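Local structure of adhesion and penetration protein autotransporter (Haemophilus influenzae, 3SYJ) at residues V53-G58 against T78-G83; F94-V99 against K123-A128; N765-D770 against Q786-T791; S771-L776 against G790-L795. The protein mediates adherence to and invasion of host cells and bacterial aggregation through its secreted passenger domain, which also carries a probable serine protease. One frame throughout, in Å; residues are numbered along the deposited sequence.

Contact 1 of 4, residues V53-G58 against T78-G83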
loop_
_atom_site.group_PDB
_atom_site.type_symbol
_atom_site.label_atom_id
_atom_site.label_comp_id
_atom_site.label_asym_id
_atom_site.label_seq_id
_atom_site.Cartn_x
_atom_site.Cartn_y
_atom_site.Cartn_z
ATOM N N VAL A 53 40.816 36.747 -18.968
ATOM C CA VAL A 53 41.154 37.875 -19.842
ATOM C C VAL A 53 42.660 38.142 -19.898
ATOM O O VAL A 53 43.132 38.962 -20.695
ATOM C CB VAL A 53 40.459 39.171 -19.391
ATOM C CG1 VAL A 53 38.965 38.944 -19.255
ATOM C CG2 VAL A 53 41.055 39.659 -18.075
ATOM N N VAL A 54 43.408 37.456 -19.040
ATOM C CA VAL A 54 44.863 37.568 -19.025
ATOM C C VAL A 54 45.506 36.507 -19.913
ATOM O O VAL A 54 45.144 35.325 -19.855
ATOM C CB VAL A 54 45.425 37.428 -17.595
ATOM C CG1 VAL A 54 46.956 37.463 -17.614
ATOM C CG2 VAL A 54 44.856 38.518 -16.697
ATOM N N SER A 55 46.462 36.922 -20.733
ATOM C CA SER A 55 47.103 35.978 -21.631
ATOM C C SER A 55 47.836 34.927 -20.812
ATOM O O SER A 55 48.321 35.207 -19.723
ATOM C CB SER A 55 48.061 36.689 -22.586
ATOM O OG SER A 55 49.137 37.271 -21.879
ATOM N N ARG A 56 47.899 33.713 -21.339
ATOM C CA ARG A 56 48.623 32.625 -20.700
ATOM C C ARG A 56 50.054 32.998 -20.303
ATOM O O ARG A 56 50.573 32.500 -19.308
ATOM C CB ARG A 56 48.668 31.423 -21.637
ATOM C CG ARG A 56 47.384 30.624 -21.702
ATOM C CD ARG A 56 47.327 29.688 -20.513
ATOM N NE ARG A 56 46.339 30.143 -19.559
ATOM C CZ ARG A 56 46.409 29.956 -18.246
ATOM N NH1 ARG A 56 47.452 29.342 -17.693
ATOM N NH2 ARG A 56 45.428 30.415 -17.480
ATOM N N ASN A 57 50.711 33.845 -21.089
ATOM C CA ASN A 57 52.094 34.205 -20.782
ATOM C C ASN A 57 52.203 35.357 -19.792
ATOM O O ASN A 57 53.299 35.811 -19.482
ATOM C CB ASN A 57 52.880 34.521 -22.055
ATOM C CG ASN A 57 52.363 35.743 -22.766
ATOM O OD1 ASN A 57 51.717 36.600 -22.163
ATOM N ND2 ASN A 57 52.642 35.836 -24.060
ATOM N N GLY A 58 51.059 35.831 -19.309
ATOM C CA GLY A 58 51.026 36.803 -18.237
ATOM C C GLY A 58 51.396 38.233 -18.584
ATOM O O GLY A 58 51.318 39.110 -17.726
ATOM N N THR A 78 54.984 38.078 -30.180
ATOM C CA THR A 78 54.273 38.382 -31.421
ATOM C C THR A 78 52.844 37.856 -31.408
ATOM O O THR A 78 52.111 38.024 -32.378
ATOM C CB THR A 78 54.995 37.767 -32.624
ATOM O OG1 THR A 78 55.161 36.360 -32.402
ATOM C CG2 THR A 78 56.353 38.399 -32.796
ATOM N N ASP A 79 52.453 37.216 -30.312
ATOM C CA ASP A 79 51.129 36.616 -30.211
ATOM C C ASP A 79 50.758 36.314 -28.768
ATOM O O ASP A 79 51.615 36.323 -27.879
ATOM C CB ASP A 79 51.059 35.339 -31.055
ATOM C CG ASP A 79 52.217 34.400 -30.791
ATOM O OD1 ASP A 79 52.458 34.069 -29.613
ATOM O OD2 ASP A 79 52.883 33.985 -31.763
ATOM N N VAL A 80 49.475 36.055 -28.535
ATOM C CA VAL A 80 49.003 35.690 -27.206
ATOM C C VAL A 80 48.018 34.544 -27.317
ATOM O O VAL A 80 47.480 34.286 -28.394
ATOM C CB VAL A 80 48.324 36.878 -26.484
ATOM C CG1 VAL A 80 49.361 37.932 -26.095
ATOM C CG2 VAL A 80 47.236 37.489 -27.352
ATOM N N ASP A 81 47.780 33.845 -26.214
ATOM C CA ASP A 81 46.704 32.862 -26.186
ATOM C C ASP A 81 46.010 32.874 -24.837
ATOM O O ASP A 81 46.508 33.471 -23.887
ATOM C CB ASP A 81 47.195 31.454 -26.569
ATOM C CG ASP A 81 48.283 30.936 -25.652
ATOM O OD1 ASP A 81 48.795 31.714 -24.814
ATOM O OD2 ASP A 81 48.633 29.746 -25.778
ATOM N N PHE A 82 44.864 32.210 -24.756
ATOM C CA PHE A 82 44.001 32.317 -23.592
ATOM C C PHE A 82 43.422 30.967 -23.223
ATOM O O PHE A 82 43.517 30.015 -23.992
ATOM C CB PHE A 82 42.856 33.290 -23.877
ATOM C CG PHE A 82 43.313 34.659 -24.291
ATOM C CD1 PHE A 82 43.578 35.633 -23.342
ATOM C CD2 PHE A 82 43.473 34.973 -25.633
ATOM C CE1 PHE A 82 44.001 36.899 -23.722
ATOM C CE2 PHE A 82 43.895 36.226 -26.022
ATOM C CZ PHE A 82 44.157 37.196 -25.061
ATOM N N GLY A 83 42.815 30.888 -22.043
ATOM C CA GLY A 83 42.145 29.674 -21.620
ATOM C C GLY A 83 42.734 29.101 -20.352
ATOM O O GLY A 83 43.132 29.836 -19.446
HETATM O O HOH W 1 43.144 33.126 -20.492
HETATM O O HOH W 2 50.081 33.911 -24.201
HETATM O O HOH W 3 53.810 35.244 -26.370
#
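Arg56 lies across the side chain of Asp81 at about a right angle, meeting it through its aliphatic root and not its charge: CB of Arg56 is 3.2 Å from OD1 of Asp81, while the guanidinium and carboxylate planes stand 60° apart and their charged atoms do not touch. The Arg56 chain bends at chi2 (-81°) and again at chi3, which carries the guanidinium past the aspartate to the carbonyl of Gly83. There NE and NH2 both make weak bonds to Gly83 O, NH2 at 3.1 Å; the stronger partner of this group is Glu17, which forms a salt bridge with NH1. The firm tie across the contact is backbone: Arg56 N donates to Asp81 O at 2.9 Å in a nearly straight bond (N-H...O 172°). Residues 55-58 form a type I beta turn in the protease domain of the S6 family, and this turn sits against strand 79-80 and the loop that follows it. The side chain of Asn57 is about 11 Å from that of Ser218, the active-site serine by similarity. Ser55 OG donates to Asn57 OD1 from above the amide carbonyl plane, while Ser55 CB packs on Val80 CB at 3.9 Å. Further along, the Phe82 ring presents its edge to Val53 O, with CE1 at 3.8 Å from that oxygen. Waters bridge the segments as well: one accepts from Asn57 N and donates to Asp81 OD1, another joins Asn57 ND2, weakly, to Asp79 O, and a third accepts from Gly83 N and lies 3.0 Å from Val54 O.

Contact 2 of 4, residues F94-V99 against K123-A128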
loop_
_atom_site.group_PDB
_atom_site.type_symbol
_atom_site.label_atom_id
_atom_site.label_comp_id
_atom_site.label_asym_id
_atom_site.label_seq_id
_atom_site.Cartn_x
_atom_site.Cartn_y
_atom_site.Cartn_z
ATOM N N PHE A 94 44.173 28.647 -29.259
ATOM C CA PHE A 94 44.353 29.391 -30.495
ATOM C C PHE A 94 45.412 30.477 -30.331
ATOM O O PHE A 94 45.445 31.177 -29.321
ATOM C CB PHE A 94 43.021 29.993 -30.931
ATOM C CG PHE A 94 43.050 30.613 -32.294
ATOM C CD1 PHE A 94 42.998 29.825 -33.433
ATOM C CD2 PHE A 94 43.111 31.989 -32.438
ATOM C CE1 PHE A 94 43.026 30.400 -34.693
ATOM C CE2 PHE A 94 43.134 32.567 -33.685
ATOM C CZ PHE A 94 43.091 31.771 -34.821
ATOM N N THR A 95 46.278 30.607 -31.328
ATOM C CA THR A 95 47.321 31.616 -31.299
ATOM C C THR A 95 46.836 32.898 -31.962
ATOM O O THR A 95 46.685 32.955 -33.185
ATOM C CB THR A 95 48.606 31.105 -31.990
ATOM O OG1 THR A 95 49.032 29.881 -31.368
ATOM C CG2 THR A 95 49.724 32.131 -31.879
ATOM N N TYR A 96 46.556 33.917 -31.154
ATOM C CA TYR A 96 46.152 35.213 -31.681
ATOM C C TYR A 96 47.391 36.042 -31.991
ATOM O O TYR A 96 48.216 36.262 -31.112
ATOM C CB TYR A 96 45.257 35.948 -30.678
ATOM C CG TYR A 96 43.932 35.254 -30.457
ATOM C CD1 TYR A 96 42.872 35.443 -31.338
ATOM C CD2 TYR A 96 43.746 34.403 -29.379
ATOM C CE1 TYR A 96 41.666 34.790 -31.150
ATOM C CE2 TYR A 96 42.553 33.760 -29.177
ATOM C CZ TYR A 96 41.515 33.952 -30.070
ATOM O OH TYR A 96 40.331 33.301 -29.866
ATOM N N LYS A 97 47.517 36.505 -33.233
ATOM C CA LYS A 97 48.713 37.234 -33.671
ATOM C C LYS A 97 48.581 38.748 -33.590
ATOM O O LYS A 97 47.576 39.316 -33.999
ATOM C CB LYS A 97 49.070 36.869 -35.114
ATOM C CG LYS A 97 49.348 35.400 -35.352
ATOM C CD LYS A 97 49.442 35.095 -36.846
ATOM C CE LYS A 97 49.568 33.598 -37.101
ATOM N NZ LYS A 97 49.659 33.286 -38.556
ATOM N N ILE A 98 49.622 39.398 -33.085
ATOM C CA ILE A 98 49.712 40.850 -33.097
ATOM C C ILE A 98 49.976 41.343 -34.524
ATOM O O ILE A 98 50.933 40.907 -35.167
ATOM C CB ILE A 98 50.851 41.334 -32.163
ATOM C CG1 ILE A 98 50.464 41.120 -30.692
ATOM C CG2 ILE A 98 51.199 42.796 -32.432
ATOM C CD1 ILE A 98 51.626 41.256 -29.716
ATOM N N VAL A 99 49.130 42.245 -35.015
ATOM C CA VAL A 99 49.275 42.783 -36.363
ATOM C C VAL A 99 49.687 44.246 -36.311
ATOM O O VAL A 99 50.091 44.823 -37.315
ATOM C CB VAL A 99 47.967 42.649 -37.173
ATOM C CG1 VAL A 99 47.542 41.190 -37.239
ATOM C CG2 VAL A 99 46.859 43.497 -36.561
ATOM N N LYS A 123 42.581 38.220 -35.012
ATOM C CA LYS A 123 41.237 37.650 -34.899
ATOM C C LYS A 123 40.501 38.154 -33.663
ATOM O O LYS A 123 41.134 38.492 -32.664
ATOM C CB LYS A 123 41.312 36.129 -34.827
ATOM C CG LYS A 123 41.759 35.450 -36.110
ATOM C CD LYS A 123 40.676 35.453 -37.166
ATOM C CE LYS A 123 41.136 34.679 -38.396
ATOM N NZ LYS A 123 40.058 34.554 -39.424
ATOM N N PHE A 124 39.169 38.199 -33.726
ATOM C CA PHE A 124 38.359 38.450 -32.530
ATOM C C PHE A 124 38.598 37.309 -31.550
ATOM O O PHE A 124 38.579 36.145 -31.945
ATOM C CB PHE A 124 36.864 38.497 -32.846
ATOM C CG PHE A 124 36.426 39.713 -33.614
ATOM C CD1 PHE A 124 37.297 40.758 -33.852
ATOM C CD2 PHE A 124 35.116 39.817 -34.072
ATOM C CE1 PHE A 124 36.873 41.880 -34.557
ATOM C CE2 PHE A 124 34.688 40.940 -34.770
ATOM C CZ PHE A 124 35.566 41.970 -35.014
ATOM N N VAL A 125 38.816 37.634 -30.276
ATOM C CA VAL A 125 39.025 36.602 -29.264
ATOM C C VAL A 125 37.691 36.052 -28.774
ATOM O O VAL A 125 36.819 36.808 -28.366
ATOM C CB VAL A 125 39.845 37.130 -28.062
ATOM C CG1 VAL A 125 39.896 36.076 -26.943
ATOM C CG2 VAL A 125 41.248 37.547 -28.506
ATOM N N THR A 126 37.542 34.732 -28.809
ATOM C CA THR A 126 36.266 34.098 -28.483
ATOM C C THR A 126 36.230 33.479 -27.082
ATOM O O THR A 126 35.158 33.267 -26.521
ATOM C CB THR A 126 35.954 32.975 -29.485
ATOM O OG1 THR A 126 37.056 32.056 -29.519
ATOM C CG2 THR A 126 35.708 33.550 -30.898
ATOM N N GLU A 127 37.399 33.178 -26.520
ATOM C CA GLU A 127 37.480 32.384 -25.289
ATOM C C GLU A 127 37.082 33.145 -24.028
ATOM O O GLU A 127 36.751 32.537 -23.014
ATOM C CB GLU A 127 38.889 31.797 -25.116
ATOM C CG GLU A 127 39.248 30.654 -26.072
ATOM C CD GLU A 127 39.625 31.131 -27.468
ATOM O OE1 GLU A 127 39.747 32.358 -27.660
ATOM O OE2 GLU A 127 39.794 30.273 -28.374
ATOM N N ALA A 128 37.116 34.470 -24.092
ATOM C CA ALA A 128 36.846 35.304 -22.926
ATOM C C ALA A 128 36.310 36.678 -23.320
ATOM O O ALA A 128 36.652 37.212 -24.381
ATOM C CB ALA A 128 38.118 35.462 -22.089
HETATM O O HOH W 4 42.226 29.136 -27.296
#
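Tyr96 lays one face of its ring over Val125, whose CG2 stands 3.7 Å from the ring centroid and only 6° off the ring normal, a well-centred CH-pi contact. The opposite face is covered by Phe94, which turns its CD2 toward the centre of the tyrosine ring, so the ring is clamped between the two residues. Phe94 reaches this place with CG anti to its backbone N (chi1 -172°), and CE2, the next atom of the same ring, meets Lys123 CG at 4.0 Å. Lys123 CB touches the tyrosine ring at CD1, 3.9 Å away, before the chain bends and leads its amine off to Asp402 and Arg403. These segments join the small antiparallel sheet of the protease domain, through strand 96-98, to a loop that lies on the beta-helix at strands 403-407 and 449-452; Arg403 is hydrogen-bonded to Tyr96 OH and forms a cation-pi pair with Phe94. At the phenol end, Glu127 comes from the opposite direction with its carboxylate plane 77° from the ring and OE1 at the ring edge, near its plane. Tyr96 OH donates to Glu127 OE1; the modelled 2.5 Å is very short, and its exact value doubtful. The same hydroxyl accepts a weak bond from Thr126 N at 3.3 Å. A water accepts from Phe94 N and donates weakly to Glu127 OE2, 2.9 Å away, linking this oxygen back to segment 94-99.

Contact 3 of 4, residues N765-D770 against Q786-T791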
loop_
_atom_site.group_PDB
_atom_site.type_symbol
_atom_site.label_atom_id
_atom_site.label_comp_id
_atom_site.label_asym_id
_atom_site.label_seq_id
_atom_site.Cartn_x
_atom_site.Cartn_y
_atom_site.Cartn_z
ATOM N N ASN A 765 10.200 -4.551 2.931
ATOM C CA ASN A 765 9.745 -5.939 2.958
ATOM C C ASN A 765 10.228 -6.801 1.796
ATOM O O ASN A 765 10.575 -6.297 0.730
ATOM C CB ASN A 765 8.219 -5.986 3.050
ATOM C CG ASN A 765 7.680 -5.061 4.123
ATOM O OD1 ASN A 765 8.145 -5.076 5.268
ATOM N ND2 ASN A 765 6.704 -4.237 3.755
ATOM N N VAL A 766 10.239 -8.109 2.021
ATOM C CA VAL A 766 10.669 -9.066 1.015
ATOM C C VAL A 766 9.534 -10.026 0.669
ATOM O O VAL A 766 8.815 -10.507 1.545
ATOM C CB VAL A 766 11.889 -9.873 1.492
ATOM C CG1 VAL A 766 12.329 -10.852 0.416
ATOM C CG2 VAL A 766 13.030 -8.934 1.873
ATOM N N HIS A 767 9.383 -10.304 -0.617
ATOM C CA HIS A 767 8.304 -11.148 -1.093
ATOM C C HIS A 767 8.853 -12.059 -2.192
ATOM O O HIS A 767 9.277 -11.584 -3.248
ATOM C CB HIS A 767 7.157 -10.258 -1.588
ATOM C CG HIS A 767 6.014 -11.005 -2.203
ATOM N ND1 HIS A 767 5.741 -12.325 -1.918
ATOM C CD2 HIS A 767 5.051 -10.599 -3.067
ATOM C CE1 HIS A 767 4.672 -12.709 -2.596
ATOM N NE2 HIS A 767 4.234 -11.680 -3.300
ATOM N N LEU A 768 8.883 -13.365 -1.924
ATOM C CA LEU A 768 9.385 -14.342 -2.887
ATOM C C LEU A 768 8.267 -15.232 -3.397
ATOM O O LEU A 768 7.301 -15.494 -2.684
ATOM C CB LEU A 768 10.443 -15.250 -2.261
ATOM C CG LEU A 768 11.519 -14.711 -1.332
ATOM C CD1 LEU A 768 10.953 -14.479 0.059
ATOM C CD2 LEU A 768 12.676 -15.695 -1.295
ATOM N N THR A 769 8.415 -15.705 -4.632
ATOM C CA THR A 769 7.534 -16.722 -5.190
ATOM C C THR A 769 8.376 -17.649 -6.048
ATOM O O THR A 769 9.578 -17.434 -6.199
ATOM C CB THR A 769 6.429 -16.119 -6.065
ATOM O OG1 THR A 769 7.013 -15.568 -7.250
ATOM C CG2 THR A 769 5.680 -15.027 -5.316
ATOM N N ASP A 770 7.748 -18.682 -6.599
ATOM C CA ASP A 770 8.436 -19.606 -7.492
ATOM C C ASP A 770 9.644 -20.248 -6.808
ATOM O O ASP A 770 9.502 -20.873 -5.761
ATOM C CB ASP A 770 8.839 -18.889 -8.785
ATOM C CG ASP A 770 7.718 -18.017 -9.338
ATOM O OD1 ASP A 770 6.536 -18.384 -9.165
ATOM O OD2 ASP A 770 8.009 -16.962 -9.941
ATOM N N GLN A 786 7.722 -12.575 3.108
ATOM C CA GLN A 786 6.661 -13.449 2.623
ATOM C C GLN A 786 7.198 -14.352 1.520
ATOM O O GLN A 786 7.687 -13.875 0.496
ATOM C CB GLN A 786 5.485 -12.613 2.105
ATOM C CG GLN A 786 4.643 -13.280 1.021
ATOM C CD GLN A 786 3.680 -14.313 1.571
ATOM O OE1 GLN A 786 3.129 -14.149 2.664
ATOM N NE2 GLN A 786 3.468 -15.387 0.812
ATOM N N GLY A 787 7.117 -15.659 1.733
ATOM C CA GLY A 787 7.599 -16.611 0.752
ATOM C C GLY A 787 6.656 -17.783 0.583
ATOM O O GLY A 787 6.249 -18.406 1.558
ATOM N N ASP A 788 6.300 -18.089 -0.658
ATOM C CA ASP A 788 5.423 -19.223 -0.904
ATOM C C ASP A 788 6.091 -20.326 -1.711
ATOM O O ASP A 788 7.305 -20.321 -1.916
ATOM C CB ASP A 788 4.090 -18.791 -1.526
ATOM C CG ASP A 788 4.266 -17.882 -2.724
ATOM O OD1 ASP A 788 4.820 -18.351 -3.746
ATOM O OD2 ASP A 788 3.831 -16.706 -2.647
ATOM N N LYS A 789 5.269 -21.262 -2.168
ATOM C CA LYS A 789 5.727 -22.553 -2.666
ATOM C C LYS A 789 6.966 -22.489 -3.549
ATOM O O LYS A 789 6.974 -21.814 -4.574
ATOM C CB LYS A 789 4.579 -23.271 -3.384
ATOM C CG LYS A 789 3.344 -23.469 -2.506
ATOM C CD LYS A 789 2.222 -24.181 -3.249
ATOM C CE LYS A 789 1.157 -24.670 -2.281
ATOM N NZ LYS A 789 0.724 -23.584 -1.360
ATOM N N GLY A 790 8.006 -23.207 -3.133
ATOM C CA GLY A 790 9.247 -23.292 -3.885
ATOM C C GLY A 790 10.376 -22.448 -3.313
ATOM O O GLY A 790 11.557 -22.785 -3.452
ATOM N N THR A 791 10.010 -21.356 -2.646
ATOM C CA THR A 791 10.977 -20.352 -2.201
ATOM C C THR A 791 11.755 -20.726 -0.941
ATOM O O THR A 791 11.245 -21.417 -0.057
ATOM C CB THR A 791 10.298 -18.990 -1.971
ATOM O OG1 THR A 791 9.298 -19.115 -0.953
ATOM C CG2 THR A 791 9.644 -18.512 -3.247
#
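The two segments pair in parallel, His767 opposite Gln786 and Leu768 opposite Gly787: Gln786 N donates to Val766 O at 2.8 Å, Leu768 N to Gln786 O at 2.7 Å, and Asp788 N more weakly to Leu768 O. His767 and Gln786 project together from one face, with ring and amide planes 77° apart. His767 ND1 is 3.3 Å from Gln786 CG, and it makes a long, weak bond to Gln786 O, which lies in the plane of the imidazole at its edge. On the face of Leu768, CB of that residue packs against Thr791 CG2 at 3.5 Å, and Leu768 CD1 reaches Gln786 O. Thr769 and Asp788 also run alongside each other, Asp788 OD1 being 3.6 Å from Thr769 CB. Asp788 to Thr791 form a type II beta turn, in which Thr791 OG1, set between backbone N and carbonyl carbon (chi1 61°), donates to a lone pair of Asp788 O at 2.5 Å. Asp788 O is therefore gripped by both the hydroxyl and the amide N of Thr791. This double hold probably steadies the corner between successive faces of a beta-helix coil, and with OG1 held the threonine methyl lies against Leu768 CB and Thr769 O.

Contact 4 of 4, residues S771-L776 against G790-L795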
loop_
_atom_site.group_PDB
_atom_site.type_symbol
_atom_site.label_atom_id
_atom_site.label_comp_id
_atom_site.label_asym_id
_atom_site.label_seq_id
_atom_site.Cartn_x
_atom_site.Cartn_y
_atom_site.Cartn_z
ATOM N N SER A 771 10.829 -20.099 -7.391
ATOM C CA SER A 771 12.026 -20.726 -6.830
ATOM C C SER A 771 13.020 -19.703 -6.287
ATOM O O SER A 771 14.194 -20.017 -6.079
ATOM C CB SER A 771 12.711 -21.600 -7.882
ATOM O OG SER A 771 11.765 -22.441 -8.518
ATOM N N ALA A 772 12.541 -18.482 -6.061
ATOM C CA ALA A 772 13.398 -17.385 -5.618
ATOM C C ALA A 772 14.035 -17.668 -4.261
ATOM O O ALA A 772 13.512 -18.450 -3.469
ATOM C CB ALA A 772 12.609 -16.085 -5.579
ATOM N N GLN A 773 15.173 -17.032 -3.997
ATOM C CA GLN A 773 15.850 -17.188 -2.716
ATOM C C GLN A 773 16.253 -15.846 -2.117
ATOM O O GLN A 773 16.731 -14.955 -2.821
ATOM C CB GLN A 773 17.085 -18.078 -2.856
ATOM C CG GLN A 773 16.759 -19.526 -3.166
ATOM C CD GLN A 773 17.892 -20.474 -2.798
ATOM O OE1 GLN A 773 17.996 -21.574 -3.345
ATOM N NE2 GLN A 773 18.745 -20.051 -1.868
ATOM N N PHE A 774 16.056 -15.713 -0.809
ATOM C CA PHE A 774 16.484 -14.525 -0.086
ATOM C C PHE A 774 17.436 -14.901 1.033
ATOM O O PHE A 774 17.127 -15.752 1.868
ATOM C CB PHE A 774 15.294 -13.756 0.487
ATOM C CG PHE A 774 15.689 -12.572 1.336
ATOM C CD1 PHE A 774 16.265 -11.450 0.758
ATOM C CD2 PHE A 774 15.481 -12.581 2.709
ATOM C CE1 PHE A 774 16.625 -10.358 1.535
ATOM C CE2 PHE A 774 15.836 -11.495 3.489
ATOM C CZ PHE A 774 16.410 -10.382 2.900
ATOM N N SER A 775 18.590 -14.246 1.049
ATOM C CA SER A 775 19.625 -14.548 2.015
ATOM C C SER A 775 19.945 -13.326 2.888
ATOM O O SER A 775 20.179 -12.224 2.390
ATOM C CB SER A 775 20.871 -15.058 1.293
ATOM O OG SER A 775 21.759 -15.696 2.193
ATOM N N LEU A 776 19.940 -13.540 4.198
ATOM C CA LEU A 776 20.210 -12.486 5.161
ATOM C C LEU A 776 21.425 -12.889 5.972
ATOM O O LEU A 776 21.355 -13.816 6.777
ATOM C CB LEU A 776 19.009 -12.321 6.083
ATOM C CG LEU A 776 19.060 -11.225 7.138
ATOM C CD1 LEU A 776 19.211 -9.863 6.480
ATOM C CD2 LEU A 776 17.795 -11.280 7.969
ATOM N N GLY A 790 8.006 -23.207 -3.133
ATOM C CA GLY A 790 9.247 -23.292 -3.885
ATOM C C GLY A 790 10.376 -22.448 -3.313
ATOM O O GLY A 790 11.557 -22.785 -3.452
ATOM N N THR A 791 10.010 -21.356 -2.646
ATOM C CA THR A 791 10.977 -20.352 -2.201
ATOM C C THR A 791 11.755 -20.726 -0.941
ATOM O O THR A 791 11.245 -21.417 -0.057
ATOM C CB THR A 791 10.298 -18.990 -1.971
ATOM O OG1 THR A 791 9.298 -19.115 -0.953
ATOM C CG2 THR A 791 9.644 -18.512 -3.247
ATOM N N THR A 792 12.996 -20.252 -0.868
ATOM C CA THR A 792 13.854 -20.509 0.281
ATOM C C THR A 792 14.391 -19.221 0.894
ATOM O O THR A 792 14.980 -18.392 0.207
ATOM C CB THR A 792 15.052 -21.384 -0.096
ATOM O OG1 THR A 792 14.591 -22.599 -0.694
ATOM C CG2 THR A 792 15.868 -21.710 1.138
ATOM N N VAL A 793 14.177 -19.061 2.194
ATOM C CA VAL A 793 14.764 -17.957 2.935
ATOM C C VAL A 793 15.893 -18.531 3.772
ATOM O O VAL A 793 15.750 -19.606 4.352
ATOM C CB VAL A 793 13.734 -17.270 3.853
ATOM C CG1 VAL A 793 14.414 -16.240 4.735
ATOM C CG2 VAL A 793 12.638 -16.625 3.034
ATOM N N THR A 794 17.014 -17.820 3.830
ATOM C CA THR A 794 18.178 -18.286 4.571
ATOM C C THR A 794 18.779 -17.185 5.442
ATOM O O THR A 794 18.975 -16.060 4.986
ATOM C CB THR A 794 19.256 -18.811 3.614
ATOM O OG1 THR A 794 18.676 -19.782 2.735
ATOM C CG2 THR A 794 20.400 -19.443 4.389
ATOM N N LEU A 795 19.068 -17.514 6.697
ATOM C CA LEU A 795 19.736 -16.585 7.597
ATOM C C LEU A 795 21.092 -17.133 8.027
ATOM O O LEU A 795 21.218 -18.314 8.356
ATOM C CB LEU A 795 18.872 -16.308 8.831
ATOM C CG LEU A 795 17.763 -15.255 8.719
ATOM C CD1 LEU A 795 16.676 -15.699 7.765
ATOM C CD2 LEU A 795 17.173 -14.945 10.086
HETATM O O HOH W 5 18.369 -18.463 0.428
#
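Gln773 and Thr792 run alongside one another on one face of the paired strands, with Gln773 CG 4.0 Å from Thr792 CB. The glutamine chain, extended beyond CG, brings NE2 to a water at 2.8 Å; that water also lies 2.7 Å from Thr794 OG1 and donates weakly to Phe774 O, so it stitches two steps of this face together. On the face of Phe774 and Val793, Leu776 and Leu795 keep close company, Leu776 CD2 touching Leu795 CG at 4.0 Å. A chi1 of 176° swings the Phe774 ring away from its own amide, and the ring turns its edge to Val793, CD2 meeting CG1 at 4.3 Å. These side chains are spaced by a regular parallel ladder: the strand axes are 4.7 Å apart and only 10° from parallel. Four bonds run along it, Thr792 N to Ala772 O, Phe774 N to Thr792 O, Thr794 N to Phe774 O and Leu776 N to Thr794 O, the last at 2.8 Å. Parallel, in-register pairing of successive coils is what builds the right-handed parallel beta-helix of autotransporter passenger domains, here with aliphatic and aromatic groups facing the interior. The ladder continues to both neighbouring coils: strand 754-758 bonds to the other edge of strand 773-777, while Thr794 and Leu795 pack on Thr812 and Leu813 of strand 810-813. Within the helix, Phe774 is met by Val766 and Leu768 of strand 766-768, and Leu776 by Val757.

Overall arrangement
The four contacts fall into two pairs at opposite sides of the chain's centre. Contacts 1 and 2, in the protease domain with centres 9 Å apart, are joined through neighbouring strands 79-80 and 96-100, where Val80 N lies 2.9 Å from Tyr96 O. Contact 1 is the one near the probable active-site serine; contact 2 faces the beta-helix instead. Contacts 3 and 4 share Gly790 and Thr791 and have centres 7 Å apart: they are consecutive faces of the same two beta-helix coils, meeting inside where Leu768 CD2 is 3.4 Å from Phe774 N. The nearest atoms of contacts 1 and 3 are still about 52 Å apart, reflecting the elongated passenger domain.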